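Local coordinates for protein RNA methyltransferase, TrmH family (Porphyromonas gingivalis, PDB 2I6D) that probably methylates RNA, as a TrmH-family (SpoU) methyltransferase with a knotted catalytic domain and an N-terminal domain likely to bind the RNA substrate, at residues Q187-A192 with L224-S229; P97-E102 with T160-T165; M47-A52 with F73-I78; P195-P200 with S251-R256; T168-R173 with A217-D222. One frame throughout, in Å; residues are numbered along the deposited sequence.

Contact 1 of 5, residues Q187-A192 with L224-S229; sequences QSLYEA and LTIPAS
In S188 the hydroxyl is turned anti to the backbone N (chi1 169°), which lays OG alongside the ring of P227, 3.5 Å from its CG. L224 has its CG opposite the carbonyl carbon instead (chi1 -55°), and this sends CD2 to within 3.6 Å of the A192 methyl group, CB. S188 OG also accepts from Y190 N at 3.2 Å, an ST turn at the point where the chain leaves its short strand. Two backbone bonds join the segments in parallel register: T225 N to Q187 O, 2.9 Å, and L189 N to T225 O, also 2.9 Å. L189 CD2 lies 3.9 Å from P227 CD and 4.0 Å from I226 CG1. Strand 187-188 thereby forms the edge of the seven-stranded parallel sheet of the SPOUT-type domain, beside strand 222-225. The chain after that strand, from I226 on, probably helps to form the cofactor site at the knot, as in other SPOUT methyltransferases. The Y190 ring meets P227 obliquely, CE2 lying 3.9 Å from CD. Beyond the two segments T225 OG1 is hydrogen-bonded to F183 O, while W253 of helix 242-255 packs against L224.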
# COMPACT_ATOMS: atom_id res chain seq x y z
N GLN A 187 -18.61 2.10 19.59
CA GLN A 187 -19.00 3.50 19.75
C GLN A 187 -19.12 4.20 18.39
O GLN A 187 -18.23 4.08 17.57
CB GLN A 187 -17.93 4.23 20.57
CG GLN A 187 -18.27 5.69 20.81
CD GLN A 187 -17.36 6.33 21.84
OE1 GLN A 187 -16.19 5.97 21.95
NE2 GLN A 187 -17.90 7.28 22.59
N SER A 188 -20.19 4.97 18.18
CA SER A 188 -20.29 5.77 16.95
C SER A 188 -19.03 6.60 16.78
O SER A 188 -18.61 7.28 17.72
CB SER A 188 -21.49 6.73 16.99
OG SER A 188 -21.37 7.64 15.91
N LEU A 189 -18.43 6.55 15.59
CA LEU A 189 -17.23 7.35 15.29
C LEU A 189 -17.47 8.86 15.41
O LEU A 189 -16.53 9.62 15.58
CB LEU A 189 -16.67 7.02 13.89
CG LEU A 189 -17.16 7.79 12.66
CD1 LEU A 189 -16.18 7.72 11.51
CD2 LEU A 189 -18.52 7.29 12.21
N TYR A 190 -18.73 9.28 15.29
CA TYR A 190 -19.07 10.69 15.47
C TYR A 190 -19.09 11.12 16.93
O TYR A 190 -18.98 12.31 17.21
CB TYR A 190 -20.42 11.01 14.81
CG TYR A 190 -20.44 10.57 13.36
CD1 TYR A 190 -19.40 10.91 12.49
CD2 TYR A 190 -21.47 9.80 12.87
CE1 TYR A 190 -19.39 10.48 11.16
CE2 TYR A 190 -21.49 9.39 11.55
CZ TYR A 190 -20.45 9.72 10.71
OH TYR A 190 -20.51 9.27 9.39
N GLU A 191 -19.24 10.16 17.84
CA GLU A 191 -19.30 10.45 19.28
C GLU A 191 -17.96 10.22 19.99
O GLU A 191 -17.77 10.70 21.10
CB GLU A 191 -20.40 9.62 19.96
CG GLU A 191 -21.78 9.81 19.34
CD GLU A 191 -22.87 8.98 20.01
OE1 GLU A 191 -22.58 7.99 20.73
OE2 GLU A 191 -24.04 9.31 19.79
N ALA A 192 -17.06 9.48 19.36
CA ALA A 192 -15.80 9.15 20.00
C ALA A 192 -14.90 10.38 19.97
O ALA A 192 -14.80 11.01 18.93
CB ALA A 192 -15.15 7.97 19.27
N LEU A 224 -14.82 1.38 17.27
CA LEU A 224 -15.57 2.39 16.53
C LEU A 224 -16.52 1.73 15.54
O LEU A 224 -16.21 0.70 14.92
CB LEU A 224 -14.61 3.31 15.74
CG LEU A 224 -13.51 3.99 16.57
CD1 LEU A 224 -12.62 4.81 15.65
CD2 LEU A 224 -14.16 4.91 17.63
N THR A 225 -17.66 2.38 15.33
CA THR A 225 -18.62 1.91 14.35
C THR A 225 -19.06 3.10 13.50
O THR A 225 -19.15 4.22 14.00
CB THR A 225 -19.84 1.29 15.04
OG1 THR A 225 -19.39 0.30 15.97
CG2 THR A 225 -20.74 0.61 14.04
N ILE A 226 -19.37 2.84 12.24
CA ILE A 226 -20.03 3.81 11.39
C ILE A 226 -21.50 3.44 11.37
O ILE A 226 -21.89 2.41 10.81
CB ILE A 226 -19.47 3.78 9.94
CG1 ILE A 226 -17.94 4.01 9.95
CG2 ILE A 226 -20.21 4.80 9.06
CD1 ILE A 226 -17.26 3.66 8.61
N PRO A 227 -22.34 4.28 11.97
CA PRO A 227 -23.75 3.93 12.15
C PRO A 227 -24.49 3.81 10.81
O PRO A 227 -24.25 4.61 9.89
CB PRO A 227 -24.32 5.11 12.96
CG PRO A 227 -23.13 5.92 13.42
CD PRO A 227 -22.01 5.63 12.48
N ALA A 228 -25.35 2.80 10.70
CA ALA A 228 -26.26 2.70 9.57
C ALA A 228 -27.55 3.43 9.90
O ALA A 228 -27.96 3.50 11.06
CB ALA A 228 -26.56 1.25 9.23
N SER A 229 -28.19 3.97 8.87
CA SER A 229 -29.43 4.70 9.09
C SER A 229 -30.37 4.56 7.92
O SER A 229 -31.03 5.52 7.54
CB SER A 229 -29.14 6.19 9.33
OG SER A 229 -28.42 6.73 8.24

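Contact 2 of 5, residues P97-E102 with T160-T165; sequences PEPVVE and TPLKNT
The chain passing from the N-terminal domain to the parallel sheet of the SPOUT-type domain runs here, as P97-E102, past the edge strand 158-161, with P97 and P99 meeting T160. The T160 methyl group carries most of the touching: CG2 sits 3.4 Å from P97 O and packs on P99 CA. L162 has CG opposite its carbonyl carbon (chi1 -59°), which brings CD2 to the CB-CG side of the P99 ring, 3.7 Å from CB. W133 of strand 131-134 and T168 of helix 165-174 also touch P99. Polar links across the contact run through three waters. One donates to both P97 O (2.7 Å) and P161 O (3.1 Å), tying the two backbones. A second donates to E98 OE2 and accepts from K163 NZ, bridging opposite charges that do not meet directly. The third lies 2.7 Å from T160 OG1 and accepts from V100 N at 2.8 Å.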
# COMPACT_ATOMS: atom_id res chain seq x y z
N PRO A 97 10.85 -2.69 7.10
CA PRO A 97 11.07 -1.88 8.28
C PRO A 97 10.35 -2.38 9.54
O PRO A 97 9.35 -3.10 9.46
CB PRO A 97 10.53 -0.51 7.85
CG PRO A 97 9.38 -0.85 6.91
CD PRO A 97 9.71 -2.20 6.29
N GLU A 98 10.90 -2.02 10.69
CA GLU A 98 10.15 -2.02 11.93
C GLU A 98 8.89 -1.20 11.67
O GLU A 98 8.94 -0.18 10.96
CB GLU A 98 10.96 -1.33 13.02
CG GLU A 98 11.35 -2.19 14.18
CD GLU A 98 10.19 -2.96 14.75
OE1 GLU A 98 9.20 -2.31 15.21
OE2 GLU A 98 10.28 -4.21 14.74
N PRO A 99 7.73 -1.65 12.19
CA PRO A 99 6.57 -0.77 12.07
C PRO A 99 6.77 0.50 12.90
O PRO A 99 7.28 0.43 14.03
CB PRO A 99 5.43 -1.60 12.66
CG PRO A 99 6.09 -2.60 13.52
CD PRO A 99 7.39 -2.92 12.85
N VAL A 100 6.35 1.63 12.35
CA VAL A 100 6.52 2.92 12.95
C VAL A 100 5.12 3.54 13.06
O VAL A 100 4.28 3.38 12.15
CB VAL A 100 7.47 3.79 12.05
CG1 VAL A 100 7.34 5.28 12.34
CG2 VAL A 100 8.94 3.32 12.19
N VAL A 101 4.84 4.19 14.19
CA VAL A 101 3.61 5.00 14.34
C VAL A 101 3.99 6.48 14.24
O VAL A 101 4.73 6.97 15.08
CB VAL A 101 2.85 4.78 15.69
CG1 VAL A 101 1.52 5.59 15.72
CG2 VAL A 101 2.54 3.31 15.94
N GLU A 102 3.51 7.18 13.21
CA GLU A 102 3.73 8.64 13.14
C GLU A 102 2.38 9.18 12.72
O GLU A 102 2.00 9.03 11.57
CB GLU A 102 4.83 9.03 12.14
CG GLU A 102 6.24 8.60 12.59
CD GLU A 102 7.36 8.79 11.55
OE1 GLU A 102 8.50 9.09 12.01
OE2 GLU A 102 7.13 8.61 10.32
N THR A 160 4.12 -1.35 5.60
CA THR A 160 4.92 -2.21 6.46
C THR A 160 4.24 -3.55 6.65
O THR A 160 3.30 -3.65 7.39
CB THR A 160 5.21 -1.56 7.85
OG1 THR A 160 5.91 -0.31 7.66
CG2 THR A 160 6.11 -2.48 8.69
N PRO A 161 4.72 -4.59 5.94
CA PRO A 161 4.21 -5.93 6.26
C PRO A 161 4.62 -6.32 7.68
O PRO A 161 5.81 -6.21 8.03
CB PRO A 161 4.90 -6.83 5.22
CG PRO A 161 5.40 -5.86 4.15
CD PRO A 161 5.70 -4.60 4.84
N LEU A 162 3.68 -6.77 8.50
CA LEU A 162 4.01 -7.09 9.89
C LEU A 162 4.38 -8.55 10.05
O LEU A 162 3.83 -9.40 9.36
CB LEU A 162 2.85 -6.76 10.83
CG LEU A 162 2.32 -5.33 10.92
CD1 LEU A 162 1.24 -5.23 11.97
CD2 LEU A 162 3.45 -4.38 11.28
N LYS A 163 5.33 -8.81 10.95
CA LYS A 163 5.73 -10.16 11.30
C LYS A 163 4.68 -10.79 12.23
O LYS A 163 4.30 -11.98 12.08
CB LYS A 163 7.06 -10.15 12.06
CG LYS A 163 8.29 -9.78 11.26
CD LYS A 163 9.54 -10.05 12.11
CE LYS A 163 10.79 -9.44 11.47
NZ LYS A 163 10.54 -8.01 11.09
N ASN A 164 4.25 -10.02 13.22
CA ASN A 164 3.36 -10.54 14.26
C ASN A 164 2.47 -9.39 14.65
O ASN A 164 2.82 -8.60 15.54
CB ASN A 164 4.14 -11.04 15.47
CG ASN A 164 3.24 -11.75 16.53
OD1 ASN A 164 2.03 -11.54 16.62
ND2 ASN A 164 3.87 -12.58 17.35
N THR A 165 1.32 -9.31 14.00
CA THR A 165 0.35 -8.22 14.21
C THR A 165 -0.01 -8.05 15.68
O THR A 165 0.02 -6.94 16.21
CB THR A 165 -0.96 -8.49 13.42
OG1 THR A 165 -0.65 -8.64 12.03
CG2 THR A 165 -1.97 -7.36 13.61
O HOH W 1 7.98 -5.33 10.08
O HOH W 2 10.54 -5.72 12.43
O HOH W 3 6.23 1.56 9.53

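Contact 3 of 5, residues M47-A52 with F73-I78; sequences MLVGTA and FDFKRI
K76 N donates to D74 OD1 at 2.9 Å, meeting the carboxylate from above its plane, in an Asx turn that helps to set the short 3-10 turn 75-77. Backbone bonds R77 N to D74 O and I78 N to F75 O complete that turn, and its inner side presents F75 and I78 to strand 45-51. The F75 ring comes rim first. CZ lies 4.0 Å from G50 CA, close to the ring plane, and CE2 stands 4.2 Å from V49 O. The ring thus touches the strand at its backbone. V49 CG1 touches both partners, 4.4 Å from F75 CE2 and 4.2 Å from I78 CD1, while T51 CG2 approaches F75 CE1 obliquely. Within its own segment F73 CD2 lies over one face of F75, 3.5 Å above the plane and offset toward the rim. The contact is buried and mostly apolar, part of the core of a domain assigned by family to substrate binding. Strand 45-51 runs between strands 65-69 and 87-92; L69 of the first packs on F75 and M88 of the second on I78, with I10 of helix 7-15 also covering I78.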
# COMPACT_ATOMS: atom_id res chain seq x y z
N MSE A 47 17.06 -0.86 -12.42
CA MSE A 47 16.94 -1.01 -13.86
C MSE A 47 15.80 -0.12 -14.37
O MSE A 47 14.77 0.01 -13.71
CB MSE A 47 16.68 -2.47 -14.20
CG MSE A 47 16.26 -2.72 -15.63
SE MSE A 47 16.36 -4.65 -16.08
CE MSE A 47 18.17 -4.68 -16.77
N LEU A 48 16.01 0.48 -15.53
CA LEU A 48 15.01 1.35 -16.15
C LEU A 48 15.04 1.07 -17.65
O LEU A 48 16.06 1.21 -18.29
CB LEU A 48 15.30 2.82 -15.86
CG LEU A 48 14.25 3.82 -16.34
CD1 LEU A 48 12.90 3.59 -15.62
CD2 LEU A 48 14.76 5.24 -16.11
N VAL A 49 13.91 0.64 -18.19
CA VAL A 49 13.83 0.16 -19.57
C VAL A 49 12.70 0.96 -20.22
O VAL A 49 11.59 1.03 -19.68
CB VAL A 49 13.49 -1.32 -19.56
CG1 VAL A 49 13.11 -1.82 -20.90
CG2 VAL A 49 14.71 -2.11 -19.05
N GLY A 50 12.98 1.60 -21.34
CA GLY A 50 11.93 2.36 -21.98
C GLY A 50 12.34 2.85 -23.35
O GLY A 50 13.49 2.71 -23.75
N THR A 51 11.40 3.45 -24.06
CA THR A 51 11.71 4.10 -25.32
C THR A 51 12.39 5.42 -25.01
O THR A 51 12.22 5.98 -23.92
CB THR A 51 10.44 4.39 -26.13
OG1 THR A 51 9.54 5.17 -25.32
CG2 THR A 51 9.76 3.10 -26.55
N ALA A 52 13.17 5.92 -25.98
CA ALA A 52 13.87 7.20 -25.84
C ALA A 52 12.97 8.32 -25.33
O ALA A 52 13.38 9.10 -24.44
CB ALA A 52 14.53 7.61 -27.18
N PHE A 73 9.81 -2.25 -30.17
CA PHE A 73 9.85 -3.26 -29.10
C PHE A 73 8.44 -3.47 -28.53
O PHE A 73 7.74 -2.51 -28.25
CB PHE A 73 10.79 -2.85 -27.97
CG PHE A 73 10.80 -3.84 -26.81
CD1 PHE A 73 11.64 -4.94 -26.83
CD2 PHE A 73 9.96 -3.66 -25.71
CE1 PHE A 73 11.66 -5.86 -25.78
CE2 PHE A 73 9.97 -4.58 -24.64
CZ PHE A 73 10.82 -5.68 -24.68
N ASP A 74 8.06 -4.73 -28.37
CA ASP A 74 6.74 -5.06 -27.85
C ASP A 74 6.77 -5.23 -26.34
O ASP A 74 7.19 -6.27 -25.83
CB ASP A 74 6.21 -6.33 -28.52
CG ASP A 74 4.78 -6.61 -28.17
OD1 ASP A 74 4.26 -6.01 -27.20
OD2 ASP A 74 4.16 -7.46 -28.85
N PHE A 75 6.27 -4.23 -25.62
CA PHE A 75 6.30 -4.29 -24.15
C PHE A 75 5.50 -5.43 -23.54
O PHE A 75 5.75 -5.78 -22.38
CB PHE A 75 5.92 -2.94 -23.52
CG PHE A 75 7.11 -2.01 -23.39
CD1 PHE A 75 7.56 -1.29 -24.50
CD2 PHE A 75 7.82 -1.93 -22.20
CE1 PHE A 75 8.67 -0.48 -24.42
CE2 PHE A 75 8.94 -1.11 -22.12
CZ PHE A 75 9.36 -0.38 -23.25
N LYS A 76 4.58 -6.04 -24.29
CA LYS A 76 3.91 -7.25 -23.80
C LYS A 76 4.90 -8.37 -23.53
O LYS A 76 4.56 -9.35 -22.86
CB LYS A 76 2.80 -7.74 -24.76
CG LYS A 76 1.66 -6.74 -24.91
CD LYS A 76 0.61 -7.17 -25.94
CE LYS A 76 -0.52 -6.13 -26.01
NZ LYS A 76 -1.69 -6.60 -26.83
N ARG A 77 6.12 -8.25 -24.07
CA ARG A 77 7.15 -9.26 -23.82
C ARG A 77 7.58 -9.26 -22.35
O ARG A 77 7.99 -10.30 -21.83
CB ARG A 77 8.36 -9.05 -24.72
CG ARG A 77 8.06 -9.38 -26.17
CD ARG A 77 9.14 -8.84 -27.11
NE ARG A 77 10.35 -9.62 -26.98
CZ ARG A 77 11.51 -9.30 -27.54
NH1 ARG A 77 11.64 -8.19 -28.25
NH2 ARG A 77 12.54 -10.12 -27.39
N ILE A 78 7.41 -8.11 -21.69
CA ILE A 78 7.88 -7.94 -20.31
C ILE A 78 6.81 -7.43 -19.31
O ILE A 78 6.95 -7.62 -18.09
CB ILE A 78 9.15 -7.06 -20.26
CG1 ILE A 78 8.88 -5.68 -20.88
CG2 ILE A 78 10.34 -7.80 -20.92
CD1 ILE A 78 9.99 -4.66 -20.65

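Contact 4 of 5, residues P195-P200 with S251-R256; sequences PNFTEP and SEWRRR
A cation-pi stack, backed by bridging waters, fastens the loop before strand 201-206 to the end of the C-terminal helix 242-255 of the knotted domain. The R254 guanidinium lies flat on one face of F197, centres 4.0 Å apart and planes at 17°, with NH1 3.4 Å from CD2 and displaced toward the rim of the ring. Bends at chi2 and chi3 fold the arginine back over the phenyl group, and its NH1 is held by F127 O. The W253 indole stands at 90° to the F197 ring in an oblique pairing, its CB 3.9 Å from F197 CD1. The indole nitrogen, NE1, is close to P195 O but badly angled; it donates instead to a water 3.0 Å away, which in turn donates to the carbonyls of N196 and E199. Another water donates to P195 O and W253 O, at 2.8 Å each. F197 packs on F127 of helix 114-127 and L104 of strand 104-109, while W253 meets Y180 of strand 179-182 edge-to-face.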
# COMPACT_ATOMS: atom_id res chain seq x y z
N PRO A 195 -7.96 11.59 18.68
CA PRO A 195 -6.78 12.45 18.71
C PRO A 195 -6.65 13.18 17.39
O PRO A 195 -7.25 12.78 16.39
CB PRO A 195 -5.62 11.45 18.88
CG PRO A 195 -6.22 10.12 19.12
CD PRO A 195 -7.60 10.17 18.56
N ASN A 196 -5.87 14.26 17.37
CA ASN A 196 -5.58 14.95 16.11
C ASN A 196 -4.86 13.97 15.18
O ASN A 196 -4.17 13.07 15.63
CB ASN A 196 -4.68 16.17 16.36
CG ASN A 196 -4.46 17.02 15.11
OD1 ASN A 196 -3.64 16.69 14.24
ND2 ASN A 196 -5.17 18.13 15.03
N PHE A 197 -5.01 14.20 13.88
CA PHE A 197 -4.35 13.38 12.85
C PHE A 197 -2.84 13.21 13.07
O PHE A 197 -2.28 12.15 12.75
CB PHE A 197 -4.59 14.01 11.48
CG PHE A 197 -4.74 13.02 10.38
CD1 PHE A 197 -6.00 12.62 9.98
CD2 PHE A 197 -3.62 12.50 9.73
CE1 PHE A 197 -6.16 11.71 8.93
CE2 PHE A 197 -3.76 11.57 8.70
CZ PHE A 197 -5.05 11.18 8.30
N THR A 198 -2.19 14.23 13.61
CA THR A 198 -0.73 14.16 13.82
C THR A 198 -0.32 13.43 15.09
O THR A 198 0.88 13.20 15.32
CB THR A 198 -0.13 15.56 13.91
OG1 THR A 198 -0.81 16.28 14.93
CG2 THR A 198 -0.27 16.27 12.58
N GLU A 199 -1.29 13.08 15.93
CA GLU A 199 -0.99 12.36 17.16
C GLU A 199 -0.93 10.86 16.91
O GLU A 199 -1.58 10.38 16.02
CB GLU A 199 -2.02 12.66 18.23
CG GLU A 199 -1.99 14.12 18.68
CD GLU A 199 -3.02 14.40 19.76
OE1 GLU A 199 -2.73 14.12 20.94
OE2 GLU A 199 -4.11 14.92 19.44
N PRO A 200 -0.11 10.13 17.68
CA PRO A 200 0.02 8.69 17.47
C PRO A 200 -1.28 7.94 17.76
O PRO A 200 -1.91 8.12 18.79
CB PRO A 200 1.16 8.29 18.43
CG PRO A 200 1.18 9.33 19.48
CD PRO A 200 0.77 10.61 18.78
N SER A 251 -11.56 10.53 6.76
CA SER A 251 -12.18 11.85 6.55
C SER A 251 -12.53 12.48 7.88
O SER A 251 -12.15 13.61 8.16
CB SER A 251 -13.43 11.77 5.64
OG SER A 251 -14.23 12.95 5.75
N GLU A 252 -13.22 11.72 8.72
CA GLU A 252 -13.67 12.23 10.00
C GLU A 252 -12.48 12.59 10.92
O GLU A 252 -12.51 13.62 11.61
CB GLU A 252 -14.58 11.16 10.63
CG GLU A 252 -15.23 11.48 11.91
CD GLU A 252 -16.10 12.76 11.92
OE1 GLU A 252 -16.47 13.37 10.89
OE2 GLU A 252 -16.39 13.15 13.05
N TRP A 253 -11.44 11.76 10.91
CA TRP A 253 -10.23 12.03 11.69
C TRP A 253 -9.64 13.37 11.25
O TRP A 253 -9.27 14.18 12.09
CB TRP A 253 -9.18 10.93 11.46
CG TRP A 253 -8.60 10.34 12.72
CD1 TRP A 253 -7.55 10.83 13.47
CD2 TRP A 253 -8.97 9.10 13.31
NE1 TRP A 253 -7.27 9.96 14.51
CE2 TRP A 253 -8.13 8.90 14.44
CE3 TRP A 253 -9.97 8.14 13.02
CZ2 TRP A 253 -8.23 7.78 15.25
CZ3 TRP A 253 -10.05 7.02 13.83
CH2 TRP A 253 -9.19 6.85 14.93
N ARG A 254 -9.57 13.59 9.94
CA ARG A 254 -9.03 14.84 9.35
C ARG A 254 -9.94 16.07 9.53
O ARG A 254 -9.46 17.19 9.81
CB ARG A 254 -8.71 14.59 7.87
CG ARG A 254 -8.28 15.85 7.06
CD ARG A 254 -7.00 16.45 7.58
NE ARG A 254 -5.80 15.66 7.28
CZ ARG A 254 -4.63 15.82 7.89
NH1 ARG A 254 -3.58 15.08 7.53
NH2 ARG A 254 -4.50 16.74 8.87
N ARG A 255 -11.25 15.88 9.40
CA ARG A 255 -12.20 16.97 9.64
C ARG A 255 -11.97 17.60 11.00
O ARG A 255 -12.07 18.80 11.16
CB ARG A 255 -13.63 16.43 9.59
CG ARG A 255 -14.72 17.50 9.79
CD ARG A 255 -16.10 16.89 9.91
NE ARG A 255 -16.33 16.12 11.13
CZ ARG A 255 -16.61 16.64 12.31
NH1 ARG A 255 -16.66 17.96 12.47
NH2 ARG A 255 -16.81 15.86 13.37
N ARG A 256 -11.70 16.76 12.01
CA ARG A 256 -11.53 17.26 13.38
C ARG A 256 -10.14 17.82 13.70
O ARG A 256 -9.88 18.28 14.83
CB ARG A 256 -11.84 16.14 14.36
CG ARG A 256 -13.23 15.71 14.22
CD ARG A 256 -13.67 14.97 15.43
NE ARG A 256 -14.55 13.89 15.06
CZ ARG A 256 -14.86 12.91 15.89
NH1 ARG A 256 -14.35 12.89 17.10
NH2 ARG A 256 -15.67 11.95 15.48
O HOH W 4 -9.29 14.00 14.86
O HOH W 5 -4.38 10.33 15.37
O HOH W 6 -7.67 17.35 16.87

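Contact 5 of 5, residues T168-R173 with A217-D222; sequences TLAYFR and AAEITD
E219 reaches over T168-R173 of helix 165-174 from the neighbouring turn, and each step of its side chain finds a partner there. CB rests on L169 CB at 3.8 Å, and CG stays near the same atom at 4.2 Å. A bend at chi2 (-61°) then turns the carboxylate along the helix surface, so that CD lies 3.8 Å from the methyl group of A170, CB. At the tip OE1 takes both bonds of a salt bridge: R173 NH2 is 2.8 Å away and NE 2.9 Å. Because both nitrogens share one oxygen, both bonds are bent; NH2 uses the syn lone pair and NE comes nearly end-on to the C-O bond. The guanidinium and carboxylate planes are 30° apart. Helix 165-174 lies on the connection between edge strand 158-161 and strand 179-182 of the parallel sheet, and the turn A217-I220, type I, leads from helix 214-217 toward strand 222-225; the ion pair joins these two connections at the surface. R173 is extended as far as its bend at chi3 (46°), where CD passes 3.7 Å from T221 CG2 and 3.3 Å from E219 O. That carbonyl oxygen is buried here without a polar partner in the model. L169 also packs on V179, I202 and V204 of the sheet, while T221 OG1 is hydrogen-bonded to D222 OD2 and to V179 N.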
# COMPACT_ATOMS: atom_id res chain seq x y z
N THR A 168 2.88 -6.76 17.83
CA THR A 168 3.06 -5.36 17.52
C THR A 168 1.98 -4.49 18.16
O THR A 168 2.29 -3.47 18.78
CB THR A 168 3.04 -5.15 16.00
OG1 THR A 168 4.20 -5.77 15.45
CG2 THR A 168 3.06 -3.65 15.64
N LEU A 169 0.71 -4.88 18.00
CA LEU A 169 -0.35 -4.14 18.65
C LEU A 169 -0.19 -4.12 20.17
O LEU A 169 -0.35 -3.08 20.80
CB LEU A 169 -1.72 -4.72 18.29
CG LEU A 169 -2.28 -4.37 16.93
CD1 LEU A 169 -3.69 -4.98 16.82
CD2 LEU A 169 -2.30 -2.84 16.69
N ALA A 170 0.10 -5.27 20.75
CA ALA A 170 0.27 -5.37 22.20
C ALA A 170 1.38 -4.43 22.65
O ALA A 170 1.24 -3.70 23.62
CB ALA A 170 0.56 -6.77 22.61
N TYR A 171 2.46 -4.41 21.88
CA TYR A 171 3.63 -3.60 22.23
C TYR A 171 3.30 -2.09 22.21
O TYR A 171 3.58 -1.37 23.18
CB TYR A 171 4.77 -3.95 21.28
CG TYR A 171 5.99 -3.08 21.41
CD1 TYR A 171 6.81 -3.16 22.54
CD2 TYR A 171 6.35 -2.20 20.39
CE1 TYR A 171 7.94 -2.37 22.66
CE2 TYR A 171 7.49 -1.41 20.50
CZ TYR A 171 8.27 -1.50 21.63
OH TYR A 171 9.39 -0.71 21.72
N PHE A 172 2.73 -1.62 21.11
CA PHE A 172 2.37 -0.20 21.00
C PHE A 172 1.27 0.19 21.97
O PHE A 172 1.33 1.27 22.57
CB PHE A 172 2.04 0.17 19.56
CG PHE A 172 3.25 0.31 18.71
CD1 PHE A 172 4.13 1.36 18.94
CD2 PHE A 172 3.56 -0.63 17.75
CE1 PHE A 172 5.29 1.50 18.15
CE2 PHE A 172 4.70 -0.50 16.96
CZ PHE A 172 5.57 0.56 17.16
N ARG A 173 0.33 -0.74 22.18
CA ARG A 173 -0.74 -0.53 23.15
C ARG A 173 -0.20 -0.33 24.58
O ARG A 173 -0.65 0.56 25.32
CB ARG A 173 -1.76 -1.69 23.11
CG ARG A 173 -2.91 -1.52 24.09
CD ARG A 173 -3.84 -2.74 24.23
NE ARG A 173 -3.13 -4.02 24.37
CZ ARG A 173 -2.66 -4.52 25.51
NH1 ARG A 173 -2.80 -3.87 26.66
NH2 ARG A 173 -2.03 -5.70 25.50
N ALA A 217 -8.73 -8.32 17.72
CA ALA A 217 -9.77 -7.56 18.42
C ALA A 217 -9.45 -7.47 19.92
O ALA A 217 -9.72 -6.44 20.55
CB ALA A 217 -11.16 -8.18 18.18
N ALA A 218 -8.85 -8.52 20.49
CA ALA A 218 -8.46 -8.49 21.89
C ALA A 218 -7.44 -7.39 22.24
O ALA A 218 -7.34 -6.98 23.39
CB ALA A 218 -7.96 -9.87 22.37
N GLU A 219 -6.70 -6.89 21.25
CA GLU A 219 -5.72 -5.85 21.49
C GLU A 219 -6.25 -4.43 21.27
O GLU A 219 -5.50 -3.46 21.44
CB GLU A 219 -4.51 -6.06 20.57
CG GLU A 219 -3.77 -7.37 20.82
CD GLU A 219 -3.18 -7.49 22.23
OE1 GLU A 219 -2.90 -6.48 22.91
OE2 GLU A 219 -3.01 -8.64 22.67
N ILE A 220 -7.50 -4.32 20.85
CA ILE A 220 -8.12 -3.04 20.52
C ILE A 220 -8.55 -2.32 21.78
O ILE A 220 -9.19 -2.93 22.65
CB ILE A 220 -9.40 -3.25 19.69
CG1 ILE A 220 -9.13 -4.10 18.42
CG2 ILE A 220 -10.09 -1.95 19.42
CD1 ILE A 220 -8.29 -3.51 17.36
N THR A 221 -8.21 -1.04 21.91
CA THR A 221 -8.59 -0.29 23.12
C THR A 221 -9.93 0.42 22.96
O THR A 221 -10.64 0.62 23.93
CB THR A 221 -7.52 0.72 23.59
OG1 THR A 221 -7.25 1.69 22.55
CG2 THR A 221 -6.26 0.01 23.97
N ASP A 222 -10.28 0.75 21.73
CA ASP A 222 -11.43 1.61 21.44
C ASP A 222 -12.13 1.11 20.17
O ASP A 222 -11.61 1.27 19.05
CB ASP A 222 -10.96 3.05 21.23
CG ASP A 222 -10.32 3.65 22.48
OD1 ASP A 222 -11.06 4.29 23.25
OD2 ASP A 222 -9.11 3.45 22.73

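Contacts 1, 4 and 5 lie in the methyltransferase part of the chain, and contact 2 sets the chain entering it against that part; contact 3 lies in the N-terminal domain, its centre about 49 Å from that of contact 1. Contacts 1 and 2 sit at opposite edges of the parallel sheet, centres about 27 Å apart. Contacts 1 and 4 meet directly: R256 NH1 lies 2.7 Å from A192 O, and their segments alternate along the chain. Helix 165-174 of contact 5 also packs against contact 2, P99 CG lying 3.8 Å from T168 CG2, while V101 of contact 2 packs on P200 of contact 4. By analogy with other family members, the chain following strand 222-225 in contact 1 probably borders the cofactor site.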